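Local coordinates for protein luciferase-like enzymeAMP-CoA-ligase (Zophobas atratus, PDB 4W8O) that probably activates carboxylic acids as acyl-adenylates and joins them to coenzyme A, as a luciferase-like member of the adenylate-forming ligase family from a nonluminescent mealworm, at residues Asn79-Ser84 and Arg244-Ser249. Sequence-based numbering, arbitrary orientation.
Sequences NSLDNS and RVFARS
The ring of Phe246 lies against the backbone of Asn79 to Leu81, and this is where the two segments pack tightly. Its outer carbon CZ comes 3.2 Å from Ser80 C, while CE1 sits 3.5 Å from Ser80 CA. Nearer the root of the ring, Asn79 CB rests 3.6 Å from Phe246 CD1. Leu81 adds a looser apolar touch, its side chain crossing that of Phe246 at about a right angle. CG of Phe246 is held between the backbone N and the carbonyl carbon (chi1 59°), a torsion that sends the ring out from the strand end to the loop. With an alanine in place of Phe246, the loop would probably lose the surface that Ser80 and Leu81 CD2 pack on, leaving a gap there and only the CB contact to Asn79.

Two bonds within the loop shape the surface that the ring meets. Ser80 OG accepts from Asp82 N at 3.0 Å, forming an ST turn, and Asn83 OD1 receives Ser80 N in a nearly straight bond (169°) that arrives well above the carbonyl plane.

Around this close packing the polar groups meet through water. The Arg244 chain, bent at chi3 (59°), brings its guanidinium to two waters lying at its edge, in plane: one, also over a face of the Phe246 ring toward its rim, is shared by NH1 with Asn83 OD1, the other by NH2 with Ser84 OG. NH1 also hydrogen-bonds His221 NE2. A third water accepts from Asn79 ND2 at 2.8 Å and donates to Ala247 O; ND2 is further held by Thr223 O. Beyond lies the exposed Arg248, whose NE stays 4.3 Å from Asn79 O.

Thus a loop of one mixed sheet, between strand 72-76 and helix 85-92, meets the end of strand 243-246 of another within the large N-terminal domain, as in the ANL adenylate-forming fold.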
ATOM      1  N   ASN A  79      10.890  -1.896   7.163  1.00 31.31           N
ATOM      2  CA  ASN A  79      10.408  -0.615   7.667  1.00 31.38           C
ATOM      3  C   ASN A  79      11.307  -0.070   8.779  1.00 31.80           C
ATOM      4  O   ASN A  79      11.748  -0.809   9.668  1.00 32.14           O
ATOM      5  CB  ASN A  79       8.962  -0.741   8.157  1.00 31.91           C
ATOM      6  CG  ASN A  79       7.973  -0.952   7.020  1.00 31.65           C
ATOM      7  OD1 ASN A  79       8.054  -0.305   5.977  1.00 31.49           O
ATOM      8  ND2 ASN A  79       7.016  -1.835   7.229  1.00 32.43           N
ATOM      9  N   SER A  80      11.593   1.225   8.698  1.00 31.59           N
ATOM     10  CA  SER A  80      12.401   1.927   9.698  1.00 32.57           C
ATOM     11  C   SER A  80      11.981   3.387   9.672  1.00 32.33           C
ATOM     12  O   SER A  80      11.146   3.769   8.863  1.00 31.63           O
ATOM     13  CB  SER A  80      13.892   1.809   9.377  1.00 32.85           C
ATOM     14  OG  SER A  80      14.224   2.611   8.248  1.00 32.80           O
ATOM     15  N   LEU A  81      12.556   4.211  10.540  1.00 33.40           N
ATOM     16  CA  LEU A  81      12.290   5.648  10.476  1.00 33.71           C
ATOM     17  C   LEU A  81      12.944   6.323   9.264  1.00 33.04           C
ATOM     18  O   LEU A  81      12.658   7.489   8.984  1.00 32.92           O
ATOM     19  CB  LEU A  81      12.732   6.344  11.765  1.00 35.20           C
ATOM     20  CG  LEU A  81      11.929   6.024  13.029  1.00 36.18           C
ATOM     21  CD1 LEU A  81      12.547   6.783  14.184  1.00 38.30           C
ATOM     22  CD2 LEU A  81      10.457   6.386  12.895  1.00 35.77           C
ATOM     23  N   ASP A  82      13.805   5.606   8.538  1.00 33.07           N
ATOM     24  CA  ASP A  82      14.489   6.191   7.383  1.00 32.33           C
ATOM     25  C   ASP A  82      14.021   5.680   6.017  1.00 31.82           C
ATOM     26  O   ASP A  82      14.218   6.373   5.013  1.00 31.12           O
ATOM     27  CB  ASP A  82      15.996   5.970   7.502  1.00 32.71           C
ATOM     28  CG  ASP A  82      16.601   6.662   8.716  1.00 33.14           C
ATOM     29  OD1 ASP A  82      15.994   7.602   9.261  1.00 33.19           O
ATOM     30  OD2 ASP A  82      17.690   6.254   9.134  1.00 34.11           O
ATOM     31  N   ASN A  83      13.413   4.493   5.955  1.00 30.99           N
ATOM     32  CA  ASN A  83      13.213   3.848   4.659  1.00 30.22           C
ATOM     33  C   ASN A  83      12.289   4.612   3.704  1.00 29.21           C
ATOM     34  O   ASN A  83      12.483   4.554   2.490  1.00 28.41           O
ATOM     35  CB  ASN A  83      12.763   2.388   4.801  1.00 30.31           C
ATOM     36  CG  ASN A  83      11.303   2.255   5.149  1.00 30.33           C
ATOM     37  OD1 ASN A  83      10.868   2.712   6.198  1.00 30.95           O
ATOM     38  ND2 ASN A  83      10.539   1.597   4.284  1.00 30.83           N
ATOM     39  N   SER A  84      11.311   5.334   4.244  1.00 28.78           N
ATOM     40  CA  SER A  84      10.413   6.127   3.402  1.00 29.35           C
ATOM     41  C   SER A  84      10.945   7.539   3.066  1.00 29.65           C
ATOM     42  O   SER A  84      10.426   8.196   2.163  1.00 29.95           O
ATOM     43  CB  SER A  84       9.010   6.211   4.028  1.00 29.40           C
ATOM     44  OG  SER A  84       9.014   7.011   5.192  1.00 30.50           O
ATOM     45  N   ARG A 244       1.447   6.618  11.438  1.00 33.83           N
ATOM     46  CA  ARG A 244       1.740   5.257  10.998  1.00 33.27           C
ATOM     47  C   ARG A 244       2.691   4.590  11.989  1.00 34.46           C
ATOM     48  O   ARG A 244       3.764   5.132  12.290  1.00 35.07           O
ATOM     49  CB  ARG A 244       2.368   5.269   9.605  1.00 32.70           C
ATOM     50  CG  ARG A 244       2.521   3.886   8.967  1.00 32.42           C
ATOM     51  CD  ARG A 244       2.908   3.979   7.496  1.00 31.95           C
ATOM     52  NE  ARG A 244       4.174   4.694   7.313  1.00 31.56           N
ATOM     53  CZ  ARG A 244       5.388   4.171   7.469  1.00 31.36           C
ATOM     54  NH1 ARG A 244       5.550   2.893   7.797  1.00 32.08           N
ATOM     55  NH2 ARG A 244       6.461   4.929   7.278  1.00 31.54           N
ATOM     56  N   VAL A 245       2.293   3.424  12.494  1.00 34.22           N
ATOM     57  CA  VAL A 245       3.150   2.625  13.372  1.00 34.52           C
ATOM     58  C   VAL A 245       3.576   1.335  12.663  1.00 33.57           C
ATOM     59  O   VAL A 245       2.780   0.694  11.987  1.00 33.16           O
ATOM     60  CB  VAL A 245       2.440   2.302  14.703  1.00 35.64           C
ATOM     61  CG1 VAL A 245       3.425   1.725  15.716  1.00 36.33           C
ATOM     62  CG2 VAL A 245       1.768   3.556  15.262  1.00 36.15           C
ATOM     63  N   PHE A 246       4.845   0.976  12.796  1.00 33.41           N
ATOM     64  CA  PHE A 246       5.339  -0.259  12.205  1.00 33.23           C
ATOM     65  C   PHE A 246       6.145  -1.076  13.207  1.00 34.21           C
ATOM     66  O   PHE A 246       6.657  -0.554  14.197  1.00 34.40           O
ATOM     67  CB  PHE A 246       6.167   0.025  10.937  1.00 31.79           C
ATOM     68  CG  PHE A 246       7.360   0.910  11.172  1.00 31.87           C
ATOM     69  CD1 PHE A 246       8.574   0.367  11.563  1.00 32.18           C
ATOM     70  CD2 PHE A 246       7.265   2.285  11.006  1.00 31.75           C
ATOM     71  CE1 PHE A 246       9.672   1.179  11.788  1.00 32.40           C
ATOM     72  CE2 PHE A 246       8.359   3.103  11.228  1.00 32.18           C
ATOM     73  CZ  PHE A 246       9.564   2.549  11.627  1.00 32.61           C
ATOM     74  N   ALA A 247       6.221  -2.372  12.938  1.00 35.89           N
ATOM     75  CA  ALA A 247       7.065  -3.288  13.676  1.00 37.31           C
ATOM     76  C   ALA A 247       7.543  -4.362  12.698  1.00 38.88           C
ATOM     77  O   ALA A 247       6.850  -4.699  11.726  1.00 36.78           O
ATOM     78  CB  ALA A 247       6.302  -3.896  14.838  1.00 38.64           C
ATOM     79  N   ARG A 248       8.734  -4.888  12.956  1.00 43.80           N
ATOM     80  CA  ARG A 248       9.382  -5.789  12.023  1.00 47.70           C
ATOM     81  C   ARG A 248       8.644  -7.115  11.905  1.00 46.88           C
ATOM     82  O   ARG A 248       8.457  -7.626  10.808  1.00 47.54           O
ATOM     83  CB  ARG A 248      10.827  -6.052  12.445  1.00 51.68           C
ATOM     84  CG  ARG A 248      11.729  -6.314  11.259  1.00 55.74           C
ATOM     85  CD  ARG A 248      12.201  -5.002  10.647  1.00 58.47           C
ATOM     86  NE  ARG A 248      13.348  -4.451  11.375  1.00 61.67           N
ATOM     87  CZ  ARG A 248      14.591  -4.920  11.285  1.00 63.65           C
ATOM     88  NH1 ARG A 248      15.564  -4.354  11.991  1.00 65.99           N
ATOM     89  NH2 ARG A 248      14.870  -5.958  10.500  1.00 65.15           N
ATOM     90  N   SER A 249       8.227  -7.655  13.041  1.00 47.16           N
ATOM     91  CA  SER A 249       7.611  -8.972  13.094  1.00 48.48           C
ATOM     92  C   SER A 249       6.361  -8.939  13.931  1.00 47.29           C
ATOM     93  O   SER A 249       6.297  -8.266  14.952  1.00 49.96           O
ATOM     94  CB  SER A 249       8.572  -9.985  13.711  1.00 49.37           C
ATOM     95  OG  SER A 249       9.715 -10.136  12.905  1.00 52.32           O
TER
HETATM   96  O   HOH W   1       7.387  -3.783   9.240  1.00 39.45           O
HETATM   97  O   HOH W   2       8.648   2.731   7.812  1.00 31.16           O
HETATM   98  O   HOH W   3       6.967   7.635   6.925  1.00 39.47           O